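Local coordinates for carbohydrate binding protein, putative, cbp2D (Cellvibrio japonicus, PDB 7B21) that probably carries electrons through a covalently attached heme c, as the cytochrome c domain (X183) of a larger protein linked to the reduction of lytic polysaccharide monooxygenases, at residues F61-M66 / S73-C78. Residues are numbered along the deposited sequence; the frame is centred on the assembly and turned at random.
Sequences FISMWM and SCTGQC. With NA (sodium ion), chain C; HEC (heme c), chain B.
The last turn of helix 58-65 meets the chain leading into helix 76-86 backbone against backbone, Ser63 and Thr75 being nearest with their CA atoms 4.2 Å apart, and no hydrogen bond crosses the contact. A sodium ion joins them instead: Ile62 O and Ser63 O, together with Met66 O just past the helix, take it from one segment, and Cys74 O reaches it from the other at 2.3 Å. Glu71 O, from the intervening loop, completes the five protein ligands, all of them main-chain carbonyls. Cys74 O also receives a nearly straight CA-H...O contact from Ser63 CA, 3.4 Å away with 166° at the hydrogen. This is the methionine-ligand side of a cytochrome c fold: Met66, whose carbonyl holds sodium, sends its side chain the other way, bent at chi2 (-69°), to place SD on the heme iron at 2.3 Å, with His23 as the second axial ligand. Ile62 likewise serves both sites, its CD1 resting 3.8 Å from heme CMB, and Phe61 CE1 comes within 3.3 Å of heme C2A, its ring oblique to the porphyrin. Beside the carbonyl cluster, Ile62 CG2 packs on Cys74 SG at 3.9 Å. That sulfur stands anti to its own backbone nitrogen (chi1 -177°), which turns it beside the carbonyl carbon, and its disulfide to Cys78 SG closes a short loop between the sodium-binding chain and helix 76-86. In the conformer described, Ser63 OG comes to 3.3 Å from Thr75 CA and makes a weak hydrogen bond to Arg59 O.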
loop_
_atom_site.group_PDB
_atom_site.type_symbol
_atom_site.label_atom_id
_atom_site.label_comp_id
_atom_site.label_asym_id
_atom_site.label_seq_id
_atom_site.Cartn_x
_atom_site.Cartn_y
_atom_site.Cartn_z
ATOM N N PHE A 61 -3.172 -0.256 -8.213
ATOM C CA PHE A 61 -2.393 0.968 -7.943
ATOM C C PHE A 61 -1.019 0.586 -7.417
ATOM O O PHE A 61 -0.008 1.111 -7.836
ATOM C CB PHE A 61 -3.170 1.825 -6.943
ATOM C CG PHE A 61 -2.397 3.060 -6.499
ATOM C CD1 PHE A 61 -1.397 2.978 -5.536
ATOM C CD2 PHE A 61 -2.699 4.302 -7.019
ATOM C CE1 PHE A 61 -0.704 4.110 -5.146
ATOM C CE2 PHE A 61 -2.047 5.439 -6.581
ATOM C CZ PHE A 61 -1.034 5.329 -5.647
ATOM N N ILE A 62 -1.003 -0.323 -6.457
ATOM C CA ILE A 62 0.283 -0.755 -5.848
ATOM C C ILE A 62 1.150 -1.397 -6.915
ATOM O O ILE A 62 2.346 -1.075 -7.058
ATOM C CB ILE A 62 0.056 -1.664 -4.640
ATOM C CG1 ILE A 62 -0.647 -0.902 -3.509
ATOM C CG2 ILE A 62 1.359 -2.297 -4.183
ATOM C CD1 ILE A 62 -1.174 -1.780 -2.409
ATOM N N SER A 63 0.595 -2.330 -7.672
ATOM C CA SER A 63 1.395 -2.999 -8.722
ATOM C C SER A 63 2.011 -1.949 -9.652
ATOM O O SER A 63 3.206 -2.023 -9.924
ATOM C CB SER A 63 0.577 -3.985 -9.506
ATOM O OG SER A 63 0.269 -5.104 -8.706
ATOM N N MET A 64 1.200 -1.024 -10.147
ATOM C CA MET A 64 1.667 -0.047 -11.145
ATOM C C MET A 64 2.645 0.975 -10.562
ATOM O O MET A 64 3.599 1.357 -11.253
ATOM C CB MET A 64 0.459 0.704 -11.677
ATOM C CG MET A 64 -0.450 -0.107 -12.552
ATOM S SD MET A 64 -1.911 0.831 -13.101
ATOM C CE MET A 64 -1.118 1.979 -14.236
ATOM N N TRP A 65 2.400 1.447 -9.349
ATOM C CA TRP A 65 2.971 2.726 -8.927
ATOM C C TRP A 65 3.856 2.627 -7.686
ATOM O O TRP A 65 4.515 3.635 -7.386
ATOM C CB TRP A 65 1.886 3.779 -8.692
ATOM C CG TRP A 65 1.077 4.100 -9.896
ATOM C CD1 TRP A 65 -0.224 3.751 -10.116
ATOM C CD2 TRP A 65 1.499 4.821 -11.067
ATOM N NE1 TRP A 65 -0.643 4.223 -11.341
ATOM C CE2 TRP A 65 0.388 4.879 -11.937
ATOM C CE3 TRP A 65 2.679 5.494 -11.392
ATOM C CZ2 TRP A 65 0.446 5.539 -13.155
ATOM C CZ3 TRP A 65 2.701 6.182 -12.581
ATOM C CH2 TRP A 65 1.613 6.185 -13.460
ATOM N N MET A 66 3.872 1.522 -6.954
ATOM C CA MET A 66 4.558 1.510 -5.653
ATOM C C MET A 66 5.413 0.267 -5.537
ATOM O O MET A 66 5.124 -0.780 -6.111
ATOM C CB MET A 66 3.542 1.585 -4.519
ATOM C CG MET A 66 2.744 2.886 -4.502
ATOM S SD MET A 66 3.729 4.342 -4.064
ATOM C CE MET A 66 3.033 5.534 -5.185
ATOM N N SER A 73 8.934 -3.991 -8.029
ATOM C CA SER A 73 9.314 -4.883 -6.913
ATOM C C SER A 73 8.079 -5.447 -6.201
ATOM O O SER A 73 8.236 -6.462 -5.579
ATOM C CB SER A 73 10.326 -4.256 -5.994
ATOM O OG SER A 73 9.803 -3.111 -5.343
ATOM N N CYS A 74 6.899 -4.842 -6.328
ATOM C CA CYS A 74 5.673 -5.345 -5.669
ATOM C C CYS A 74 4.559 -5.346 -6.687
ATOM O O CYS A 74 4.077 -4.260 -7.054
ATOM C CB CYS A 74 5.308 -4.533 -4.448
ATOM S SG CYS A 74 3.860 -5.163 -3.550
ATOM N N THR A 75 4.188 -6.542 -7.140
ATOM C CA THR A 75 3.105 -6.755 -8.107
ATOM C C THR A 75 2.358 -8.003 -7.634
ATOM O O THR A 75 2.738 -8.616 -6.639
ATOM C CB THR A 75 3.638 -6.909 -9.528
ATOM O OG1 THR A 75 4.423 -8.102 -9.584
ATOM C CG2 THR A 75 4.467 -5.735 -9.997
ATOM N N GLY A 76 1.358 -8.434 -8.380
ATOM C CA GLY A 76 0.772 -9.761 -8.147
ATOM C C GLY A 76 0.383 -9.976 -6.701
ATOM O O GLY A 76 -0.341 -9.187 -6.108
ATOM N N GLN A 77 0.840 -11.099 -6.138
ATOM C CA GLN A 77 0.439 -11.454 -4.772
ATOM C C GLN A 77 0.925 -10.424 -3.744
ATOM O O GLN A 77 0.220 -10.192 -2.761
ATOM C CB GLN A 77 0.925 -12.864 -4.429
ATOM C CG GLN A 77 0.288 -13.441 -3.184
ATOM C CD GLN A 77 -1.180 -13.743 -3.306
ATOM O OE1 GLN A 77 -1.605 -14.511 -4.175
ATOM N NE2 GLN A 77 -1.993 -13.180 -2.421
ATOM N N CYS A 78 2.107 -9.863 -3.940
ATOM C CA CYS A 78 2.597 -8.805 -3.026
ATOM C C CYS A 78 1.563 -7.703 -2.949
ATOM O O CYS A 78 1.195 -7.234 -1.859
ATOM C CB CYS A 78 3.928 -8.268 -3.542
ATOM S SG CYS A 78 4.538 -6.844 -2.598
HETATM NA NA NA C . 4.400 -2.101 -7.800
HETATM FE FE HEC B . 3.303 5.006 -1.868
HETATM C CHA HEC B . 0.863 7.177 -2.815
HETATM C CHB HEC B . 0.981 2.597 -1.359
HETATM C CHC HEC B . 5.789 2.798 -1.183
HETATM C CHD HEC B . 5.581 7.513 -2.051
HETATM N NA HEC B . 1.341 4.914 -2.040
HETATM C C1A HEC B . 0.465 5.938 -2.356
HETATM C C2A HEC B . -0.888 5.524 -2.179
HETATM C C3A HEC B . -0.862 4.234 -1.816
HETATM C C4A HEC B . 0.534 3.854 -1.708
HETATM C CMA HEC B . -2.009 3.299 -1.599
HETATM C CAA HEC B . -2.115 6.386 -2.380
HETATM C CBA HEC B . -2.489 7.117 -1.069
HETATM C CGA HEC B . -3.749 7.896 -1.088
HETATM O O1A HEC B . -4.468 7.907 -2.095
HETATM O O2A HEC B . -4.061 8.490 -0.000
HETATM N NB HEC B . 3.374 3.056 -1.392
HETATM C C1B HEC B . 2.303 2.220 -1.223
HETATM C C2B HEC B . 2.749 0.898 -0.914
HETATM C C3B HEC B . 4.114 0.915 -0.919
HETATM C C4B HEC B . 4.487 2.322 -1.173
HETATM C CMB HEC B . 1.878 -0.286 -0.652
HETATM C CAB HEC B . 5.065 -0.212 -0.738
HETATM C CBB HEC B . 4.917 -1.314 -1.751
HETATM N NC HEC B . 5.274 5.117 -1.660
HETATM C C1C HEC B . 6.142 4.124 -1.331
HETATM C C2C HEC B . 7.466 4.625 -1.139
HETATM C C3C HEC B . 7.401 5.979 -1.295
HETATM C C4C HEC B . 6.052 6.284 -1.664
HETATM C CMC HEC B . 8.640 3.782 -0.717
HETATM C CAC HEC B . 8.469 7.002 -1.075
HETATM C CBC HEC B . 9.736 6.829 -1.801
HETATM N ND HEC B . 3.246 6.931 -2.414
HETATM C C1D HEC B . 4.292 7.798 -2.465
HETATM C C2D HEC B . 3.873 9.064 -3.048
HETATM C C3D HEC B . 2.570 8.961 -3.326
HETATM C C4D HEC B . 2.154 7.628 -2.872
HETATM C CMD HEC B . 4.772 10.243 -3.270
HETATM C CAD HEC B . 1.706 9.915 -4.081
HETATM C CBD HEC B . 1.660 9.455 -5.595
HETATM C CGD HEC B . 0.972 10.425 -6.505
HETATM O O1D HEC B . -0.259 10.299 -6.731
HETATM O O2D HEC B . 1.674 11.349 -7.015
#